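Local coordinates for F5/8 type C domain protein (Bacteroides ovatus, PDB 4ZRX), which is a putative alpha-L-fucosidase that probably releases alpha-linked L-fucose from glycans, by a TIM-barrel fucosidase domain joined to an F5/8 type C domain, at residues Leu48-Asn53 against Ala68-Ser73; Gly57-Asp62 against Gly294-Ala299. All coordinates share one frame; numbering follows the deposited sequence.

Interaction 1. Residues Leu48-Asn53 against Ala68-Ser73; sequences LHFGIN and ALFNPS. With EDO (1,2-ethanediol), chain D.
Residues F50 to I52 and L69 to P72 run roughly antiparallel, their end-to-end directions 149° apart, and come nearest where the CA atoms of I52 and F70 lie 5.3 Å from each other. No hydrogen bond links the two segments; the join is made by apolar side chains. F50 and F70 both send their rings across the gap, each with CG anti to the backbone N (chi1 -173° for F50), and the side chains cross at about a right angle. CE2 of F50 comes to 3.6 Å from CZ of F70, at the edge of the F70 ring and near its plane. The ring planes stand 70° apart, an oblique aromatic pair. P72 completes the cluster: its CG reaches the edge of the F50 ring at CZ (4.1 Å), and its CD sits over one face of F70 toward the rim. Along another part of the F70 edge the carbonyl O of G51 lies in the ring plane, 3.8 Å from CD1. I52 extends the apolar surface, with CD1 4.3 Å from CB of F70 and CG1 meeting CB of L69 at a similar distance. H49 points its ring elsewhere, to a bound ethanediol, where its NE2 and O1 of the diol share a hydrogen bond of 2.7 Å at the edge of the imidazole; H98 and E230 also bind this diol, probably a crystallisation additive, and ND1 of H49 bonds N328. The contact thus joins the residues following strand 44-48 and leading into helix 52-56 to the loop before helix 77-86. F55 of helix 52-56 meets F70 and P72, W80 of helix 77-86 packs edge-to-face with F50, and T95 of strand 91-97 hydrogen-bonds the carbonyl of F50.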
ATOM      1  N   LEU A  48       7.702 -10.776  -1.612  1.00 15.49           N
ATOM      2  CA  LEU A  48       9.064 -10.841  -2.033  1.00 15.73           C
ATOM      3  C   LEU A  48       9.153 -10.963  -3.553  1.00 15.91           C
ATOM      4  O   LEU A  48       9.034 -12.072  -4.122  1.00 16.88           O
ATOM      5  CB  LEU A  48       9.749 -12.031  -1.371  1.00 17.08           C
ATOM      6  CG  LEU A  48       9.813 -12.034   0.152  1.00 18.03           C
ATOM      7  CD1 LEU A  48      10.140 -13.443   0.694  1.00 18.99           C
ATOM      8  CD2 LEU A  48      10.861 -11.030   0.632  1.00 19.42           C
ATOM      9  N   HIS A  49       9.306  -9.850  -4.240  1.00 15.05           N
ATOM     10  CA  HIS A  49       9.614  -9.865  -5.656  1.00 15.51           C
ATOM     11  C   HIS A  49      11.107 -10.070  -5.825  1.00 15.60           C
ATOM     12  O   HIS A  49      11.918  -9.221  -5.446  1.00 15.73           O
ATOM     13  CB  HIS A  49       9.165  -8.596  -6.349  1.00 15.50           C
ATOM     14  CG  HIS A  49       7.709  -8.529  -6.626  1.00 15.95           C
ATOM     15  ND1 HIS A  49       6.763  -8.385  -5.639  1.00 16.07           N
ATOM     16  CD2 HIS A  49       7.038  -8.504  -7.790  1.00 17.08           C
ATOM     17  CE1 HIS A  49       5.570  -8.339  -6.191  1.00 17.15           C
ATOM     18  NE2 HIS A  49       5.719  -8.382  -7.497  1.00 17.10           N
ATOM     19  N   PHE A  50      11.443 -11.218  -6.421  1.00 15.43           N
ATOM     20  CA  PHE A  50      12.800 -11.662  -6.613  1.00 15.69           C
ATOM     21  C   PHE A  50      12.821 -12.573  -7.822  1.00 15.89           C
ATOM     22  O   PHE A  50      11.924 -13.384  -8.051  1.00 16.10           O
ATOM     23  CB  PHE A  50      13.280 -12.399  -5.373  1.00 16.40           C
ATOM     24  CG  PHE A  50      14.738 -12.750  -5.424  1.00 17.03           C
ATOM     25  CD1 PHE A  50      15.713 -11.756  -5.464  1.00 17.45           C
ATOM     26  CD2 PHE A  50      15.122 -14.076  -5.384  1.00 17.67           C
ATOM     27  CE1 PHE A  50      17.054 -12.088  -5.473  1.00 18.98           C
ATOM     28  CE2 PHE A  50      16.465 -14.406  -5.457  1.00 18.24           C
ATOM     29  CZ  PHE A  50      17.440 -13.422  -5.465  1.00 18.16           C
ATOM     30  N   GLY A  51      13.805 -12.398  -8.681  1.00 16.37           N
ATOM     31  CA  GLY A  51      13.936 -13.225  -9.876  1.00 17.29           C
ATOM     32  C   GLY A  51      14.979 -12.708 -10.824  1.00 18.22           C
ATOM     33  O   GLY A  51      15.909 -11.974 -10.433  1.00 17.94           O
ATOM     34  N   ILE A  52      14.829 -13.084 -12.089  1.00 18.92           N
ATOM     35  CA  ILE A  52      15.788 -12.615 -13.070  1.00 20.45           C
ATOM     36  C   ILE A  52      15.699 -11.077 -13.239  1.00 20.14           C
ATOM     37  O   ILE A  52      16.717 -10.434 -13.496  1.00 20.19           O
ATOM     38  CB  ILE A  52      15.597 -13.401 -14.367  1.00 22.05           C
ATOM     39  CG1 ILE A  52      16.873 -13.336 -15.225  1.00 24.60           C
ATOM     40  CG2 ILE A  52      14.368 -12.936 -15.055  1.00 21.93           C
ATOM     41  CD1 ILE A  52      17.206 -14.644 -15.828  1.00 25.48           C
ATOM     42  N   ASN A  53      14.526 -10.495 -13.008  1.00 19.88           N
ATOM     43  CA  ASN A  53      14.366  -9.042 -13.109  1.00 19.75           C
ATOM     44  C   ASN A  53      15.252  -8.306 -12.119  1.00 19.94           C
ATOM     45  O   ASN A  53      15.666  -7.153 -12.365  1.00 20.21           O
ATOM     46  CB  ASN A  53      12.940  -8.603 -12.855  1.00 19.48           C
ATOM     47  CG  ASN A  53      11.980  -8.988 -13.923  1.00 20.26           C
ATOM     48  OD1 ASN A  53      12.308  -9.578 -14.949  1.00 21.48           O
ATOM     49  ND2 ASN A  53      10.746  -8.657 -13.674  1.00 20.22           N
ATOM     50  N   ALA A  68      21.554 -17.317 -17.266  1.00 26.59           N
ATOM     51  CA  ALA A  68      22.884 -17.001 -16.773  1.00 26.73           C
ATOM     52  C   ALA A  68      22.939 -15.737 -15.919  1.00 26.94           C
ATOM     53  O   ALA A  68      23.796 -15.619 -15.072  1.00 27.50           O
ATOM     54  CB  ALA A  68      23.890 -16.877 -17.909  1.00 29.46           C
ATOM     55  N   LEU A  69      22.018 -14.810 -16.146  1.00 25.67           N
ATOM     56  CA  LEU A  69      22.019 -13.568 -15.414  1.00 25.79           C
ATOM     57  C   LEU A  69      21.570 -13.754 -13.965  1.00 24.48           C
ATOM     58  O   LEU A  69      21.896 -12.915 -13.124  1.00 23.47           O
ATOM     59  CB  LEU A  69      21.086 -12.592 -16.082  1.00 26.76           C
ATOM     60  CG  LEU A  69      21.618 -12.139 -17.430  1.00 28.81           C
ATOM     61  CD1 LEU A  69      20.572 -11.249 -18.083  1.00 29.60           C
ATOM     62  CD2 LEU A  69      22.906 -11.399 -17.254  1.00 30.92           C
ATOM     63  N   PHE A  70      20.810 -14.813 -13.712  1.00 23.76           N
ATOM     64  CA  PHE A  70      20.356 -15.092 -12.304  1.00 23.04           C
ATOM     65  C   PHE A  70      21.507 -15.611 -11.504  1.00 24.54           C
ATOM     66  O   PHE A  70      21.886 -16.799 -11.583  1.00 24.99           O
ATOM     67  CB  PHE A  70      19.178 -16.048 -12.240  1.00 22.16           C
ATOM     68  CG  PHE A  70      18.668 -16.213 -10.836  1.00 21.27           C
ATOM     69  CD1 PHE A  70      17.875 -15.234 -10.286  1.00 20.77           C
ATOM     70  CD2 PHE A  70      19.072 -17.257 -10.054  1.00 21.45           C
ATOM     71  CE1 PHE A  70      17.400 -15.325  -8.979  1.00 20.64           C
ATOM     72  CE2 PHE A  70      18.614 -17.352  -8.749  1.00 21.24           C
ATOM     73  CZ  PHE A  70      17.776 -16.389  -8.216  1.00 21.57           C
ATOM     74  N   ASN A  71      22.120 -14.741 -10.718  1.00 24.79           N
ATOM     75  CA  ASN A  71      23.262 -15.177  -9.949  1.00 26.73           C
ATOM     76  C   ASN A  71      23.478 -14.408  -8.658  1.00 25.50           C
ATOM     77  O   ASN A  71      24.417 -13.632  -8.524  1.00 25.50           O
ATOM     78  CB  ASN A  71      24.539 -15.128 -10.817  1.00 29.76           C
ATOM     79  CG  ASN A  71      25.671 -15.988 -10.216  1.00 31.88           C
ATOM     80  OD1 ASN A  71      25.444 -16.824  -9.347  1.00 33.21           O
ATOM     81  ND2 ASN A  71      26.879 -15.721 -10.625  1.00 36.16           N
ATOM     82  N   PRO A  72      22.599 -14.615  -7.685  1.00 23.99           N
ATOM     83  CA  PRO A  72      22.792 -13.940  -6.402  1.00 24.44           C
ATOM     84  C   PRO A  72      24.076 -14.255  -5.709  1.00 25.50           C
ATOM     85  O   PRO A  72      24.474 -15.436  -5.675  1.00 26.70           O
ATOM     86  CB  PRO A  72      21.637 -14.442  -5.550  1.00 23.89           C
ATOM     87  CG  PRO A  72      20.969 -15.414  -6.308  1.00 23.65           C
ATOM     88  CD  PRO A  72      21.437 -15.507  -7.680  1.00 23.17           C
ATOM     89  N   SER A  73      24.778 -13.227  -5.214  1.00 26.01           N
ATOM     90  CA  SER A  73      26.130 -13.471  -4.723  1.00 26.86           C
ATOM     91  C   SER A  73      26.217 -14.121  -3.362  1.00 26.90           C
ATOM     92  O   SER A  73      27.227 -14.767  -3.083  1.00 27.70           O
ATOM     93  CB  SER A  73      26.951 -12.194  -4.762  1.00 26.88           C
ATOM     94  OG  SER A  73      26.337 -11.154  -4.025  1.00 26.36           O
TER
HETATM   95  C1  EDO D 703       2.707  -8.079  -8.815  1.00 26.04           C
HETATM   96  O1  EDO D 703       3.933  -8.010  -9.542  1.00 23.30           O
HETATM   97  C2  EDO D 703       2.264  -6.659  -8.516  1.00 27.91           C
HETATM   98  O2  EDO D 703       2.207  -5.917  -9.745  1.00 30.19           O

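Interaction 2. Residues Gly57-Asp62 against Gly294-Ala299; sequences GREWGD and GWFYHA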
ATOM      1  N   GLY A  57      17.436  -5.341 -13.958  1.00 23.00           N
ATOM      2  CA  GLY A  57      16.938  -4.023 -13.638  1.00 23.96           C
ATOM      3  C   GLY A  57      15.587  -3.703 -14.229  1.00 24.08           C
ATOM      4  O   GLY A  57      15.202  -2.579 -14.237  1.00 26.38           O
ATOM      5  N   ARG A  58      14.836  -4.693 -14.677  1.00 24.06           N
ATOM      6  CA  ARG A  58      13.558  -4.467 -15.288  1.00 24.83           C
ATOM      7  C   ARG A  58      12.420  -4.689 -14.293  1.00 23.69           C
ATOM      8  O   ARG A  58      12.546  -5.490 -13.414  1.00 24.81           O
ATOM      9  CB  ARG A  58      13.382  -5.444 -16.435  1.00 26.17           C
ATOM     10  CG  ARG A  58      14.303  -5.127 -17.585  1.00 28.76           C
ATOM     11  CD  ARG A  58      14.099  -6.147 -18.630  1.00 32.19           C
ATOM     12  NE  ARG A  58      14.989  -5.854 -19.725  1.00 35.47           N
ATOM     13  CZ  ARG A  58      15.391  -6.708 -20.654  1.00 38.18           C
ATOM     14  NH1 ARG A  58      15.001  -8.005 -20.671  1.00 38.62           N
ATOM     15  NH2 ARG A  58      16.245  -6.233 -21.572  1.00 37.30           N
ATOM     16  N   GLU A  59      11.323  -3.969 -14.425  1.00 21.83           N
ATOM     17  CA  GLU A  59      10.143  -4.263 -13.644  1.00 20.73           C
ATOM     18  C   GLU A  59       9.353  -5.425 -14.216  1.00 21.04           C
ATOM     19  O   GLU A  59       8.798  -6.204 -13.459  1.00 20.64           O
ATOM     20  CB  GLU A  59       9.213  -3.017 -13.495  1.00 20.53           C
ATOM     21  CG  GLU A  59       9.765  -2.046 -12.411  1.00 20.70           C
ATOM     22  CD  GLU A  59       9.584  -2.661 -11.011  1.00 19.67           C
ATOM     23  OE1 GLU A  59       8.407  -2.789 -10.587  1.00 18.71           O
ATOM     24  OE2 GLU A  59      10.611  -3.022 -10.385  1.00 18.13           O
ATOM     25  N   TRP A  60       9.217  -5.466 -15.547  1.00 21.19           N
ATOM     26  CA  TRP A  60       8.637  -6.619 -16.216  1.00 21.91           C
ATOM     27  C   TRP A  60       9.706  -7.136 -17.183  1.00 22.13           C
ATOM     28  O   TRP A  60      10.236  -6.379 -17.995  1.00 22.20           O
ATOM     29  CB  TRP A  60       7.390  -6.256 -17.029  1.00 23.58           C
ATOM     30  CG  TRP A  60       6.103  -6.143 -16.247  1.00 23.79           C
ATOM     31  CD1 TRP A  60       5.938  -6.215 -14.912  1.00 22.41           C
ATOM     32  CD2 TRP A  60       4.801  -5.885 -16.809  1.00 24.02           C
ATOM     33  NE1 TRP A  60       4.604  -6.033 -14.588  1.00 22.63           N
ATOM     34  CE2 TRP A  60       3.887  -5.851 -15.733  1.00 24.58           C
ATOM     35  CE3 TRP A  60       4.334  -5.695 -18.111  1.00 25.64           C
ATOM     36  CZ2 TRP A  60       2.500  -5.612 -15.920  1.00 26.11           C
ATOM     37  CZ3 TRP A  60       2.951  -5.477 -18.301  1.00 27.56           C
ATOM     38  CH2 TRP A  60       2.064  -5.436 -17.195  1.00 27.29           C
ATOM     39  N   GLY A  61      10.005  -8.405 -17.094  1.00 21.79           N
ATOM     40  CA  GLY A  61      10.925  -9.052 -18.072  1.00 22.06           C
ATOM     41  C   GLY A  61      10.168  -9.483 -19.301  1.00 23.09           C
ATOM     42  O   GLY A  61       8.928  -9.531 -19.321  1.00 23.34           O
ATOM     43  N   ASP A  62      10.909  -9.880 -20.340  1.00 23.29           N
ATOM     44  CA  ASP A  62      10.260 -10.172 -21.628  1.00 24.43           C
ATOM     45  C   ASP A  62      10.279 -11.640 -22.011  1.00 24.41           C
ATOM     46  O   ASP A  62       9.763 -12.019 -23.092  1.00 24.32           O
ATOM     47  CB  ASP A  62      10.896  -9.329 -22.726  1.00 27.00           C
ATOM     48  CG  ASP A  62      12.377  -9.653 -22.956  1.00 28.43           C
ATOM     49  OD1 ASP A  62      12.973 -10.585 -22.334  1.00 28.52           O
ATOM     50  OD2 ASP A  62      13.003  -8.916 -23.757  1.00 33.50           O
ATOM     51  N   GLY A 294       9.482   0.731  -7.283  1.00 17.86           N
ATOM     52  CA  GLY A 294       9.306  -0.474  -8.068  1.00 17.27           C
ATOM     53  C   GLY A 294       9.091  -1.712  -7.160  1.00 16.30           C
ATOM     54  O   GLY A 294       9.295  -1.646  -5.959  1.00 16.96           O
ATOM     55  N   TRP A 295       8.601  -2.788  -7.747  1.00 16.20           N
ATOM     56  CA  TRP A 295       8.458  -4.061  -7.081  1.00 15.14           C
ATOM     57  C   TRP A 295       9.747  -4.812  -6.952  1.00 15.54           C
ATOM     58  O   TRP A 295       9.986  -5.489  -5.947  1.00 14.97           O
ATOM     59  CB  TRP A 295       7.397  -4.921  -7.799  1.00 15.03           C
ATOM     60  CG  TRP A 295       6.020  -4.307  -7.829  1.00 15.71           C
ATOM     61  CD1 TRP A 295       5.428  -3.657  -8.878  1.00 16.12           C
ATOM     62  CD2 TRP A 295       5.085  -4.326  -6.770  1.00 15.19           C
ATOM     63  NE1 TRP A 295       4.161  -3.239  -8.513  1.00 17.05           N
ATOM     64  CE2 TRP A 295       3.938  -3.633  -7.209  1.00 16.14           C
ATOM     65  CE3 TRP A 295       5.087  -4.886  -5.513  1.00 14.95           C
ATOM     66  CZ2 TRP A 295       2.783  -3.516  -6.403  1.00 16.29           C
ATOM     67  CZ3 TRP A 295       3.991  -4.719  -4.701  1.00 15.68           C
ATOM     68  CH2 TRP A 295       2.832  -4.063  -5.157  1.00 15.66           C
ATOM     69  N   PHE A 296      10.559  -4.824  -8.012  1.00 15.71           N
ATOM     70  CA  PHE A 296      11.831  -5.498  -7.952  1.00 16.00           C
ATOM     71  C   PHE A 296      12.884  -4.555  -7.413  1.00 16.55           C
ATOM     72  O   PHE A 296      12.662  -3.341  -7.329  1.00 18.07           O
ATOM     73  CB  PHE A 296      12.227  -6.074  -9.306  1.00 16.54           C
ATOM     74  CG  PHE A 296      11.441  -7.298  -9.668  1.00 16.02           C
ATOM     75  CD1 PHE A 296      10.221  -7.184 -10.298  1.00 16.17           C
ATOM     76  CD2 PHE A 296      11.873  -8.554  -9.303  1.00 16.81           C
ATOM     77  CE1 PHE A 296       9.468  -8.322 -10.614  1.00 16.21           C
ATOM     78  CE2 PHE A 296      11.125  -9.666  -9.598  1.00 16.63           C
ATOM     79  CZ  PHE A 296       9.944  -9.563 -10.241  1.00 16.53           C
ATOM     80  N   TYR A 297      13.981  -5.135  -6.959  1.00 17.03           N
ATOM     81  CA  TYR A 297      15.074  -4.364  -6.378  1.00 16.94           C
ATOM     82  C   TYR A 297      15.801  -3.530  -7.451  1.00 17.86           C
ATOM     83  O   TYR A 297      16.241  -4.077  -8.489  1.00 17.82           O
ATOM     84  CB  TYR A 297      16.059  -5.257  -5.683  1.00 16.93           C
ATOM     85  CG  TYR A 297      17.174  -4.442  -5.136  1.00 17.35           C
ATOM     86  CD1 TYR A 297      17.078  -3.815  -3.877  1.00 17.58           C
ATOM     87  CD2 TYR A 297      18.310  -4.252  -5.896  1.00 18.26           C
ATOM     88  CE1 TYR A 297      18.100  -3.000  -3.415  1.00 18.54           C
ATOM     89  CE2 TYR A 297      19.394  -3.465  -5.427  1.00 19.43           C
ATOM     90  CZ  TYR A 297      19.267  -2.834  -4.194  1.00 19.73           C
ATOM     91  OH  TYR A 297      20.298  -2.039  -3.705  1.00 21.48           O
ATOM     92  N   HIS A 298      15.955  -2.233  -7.182  1.00 18.25           N
ATOM     93  CA  HIS A 298      16.818  -1.382  -8.010  1.00 19.37           C
ATOM     94  C   HIS A 298      17.706  -0.622  -7.081  1.00 19.70           C
ATOM     95  O   HIS A 298      17.214   0.038  -6.181  1.00 19.79           O
ATOM     96  CB  HIS A 298      15.991  -0.381  -8.788  1.00 20.59           C
ATOM     97  CG  HIS A 298      14.959  -1.032  -9.617  1.00 21.26           C
ATOM     98  ND1 HIS A 298      15.250  -1.647 -10.814  1.00 22.99           N
ATOM     99  CD2 HIS A 298      13.645  -1.241  -9.384  1.00 22.01           C
ATOM    100  CE1 HIS A 298      14.144  -2.216 -11.279  1.00 23.19           C
ATOM    101  NE2 HIS A 298      13.159  -1.987 -10.430  1.00 21.77           N
ATOM    102  N   ALA A 299      19.000  -0.681  -7.291  1.00 21.28           N
ATOM    103  CA  ALA A 299      19.933   0.120  -6.456  1.00 22.18           C
ATOM    104  C   ALA A 299      19.660   1.627  -6.524  1.00 23.23           C
ATOM    105  O   ALA A 299      19.887   2.350  -5.544  1.00 22.60           O
ATOM    106  CB  ALA A 299      21.386  -0.227  -6.784  1.00 23.50           C
TER
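OE2 of E59 accepts two hydrogen bonds from 294-299, one from the ring of H298 and one from the backbone of F296. The H298 bond is short and nearly straight, NE2 to OE2 2.8 Å with an angle of 168° at the hydrogen. It arrives on the anti side of the carboxylate, 23° out of its plane, while the oxygen lies close to the imidazole plane. The N-H of F296 uses the syn lone pair of OE2 at 3.0 Å. The other oxygen, OE1, takes the backbone N-H of W295 at 2.8 Å, again on the syn side but tilted from the plane. Two successive amides and a histidine therefore fix the rotation of the carboxylate. A bend at chi2 (-71°) folds the E59 chain back so that the carboxylate reaches these donors. The same OE1 lies 3.5 Å from CA of G294, whose lack of a side chain leaves room for the carboxylate. Next to NE2 on the same ring, CE1 of H298 comes to 3.2 Å from the carbonyl O of G57, near the ring plane. F296 turns its CD1 to within 3.6 Å of the carbonyl O of E59, obliquely to the ring. W295 brings the edge of its indole at CD1 near OE1, but its NE1 bonds E230, and its ring stacks on H49. The R58 guanidinium forms a salt bridge with E65, outside the two segments. The contact ties the loop that follows helix 52-56 to the loop between strand 279-290 and helix 308-316; F296 also touches N53 and T54 of helix 52-56, and W295 packs on D288 and S290 of strand 279-290.

In the fold
Interactions 1 and 2 lie side by side, their centres about 10 Å apart, and their segments alternate along the chain, with helix 52-56 leading from one to the other. They touch directly: N53 ND2 lies 3.1 Å from E59 O, and H49 CB lies 3.2 Å from W295 O. The stack of H49 on W295 bridges the two contacts and brings both to one pocket beside strands 44-48 and 279-290 of the barrel, the place taken by the ethanediol. That pocket is consistent with the sugar site of a putative fucosidase, whereas the F50-F70 cluster of interaction 1 packs on the side away from it.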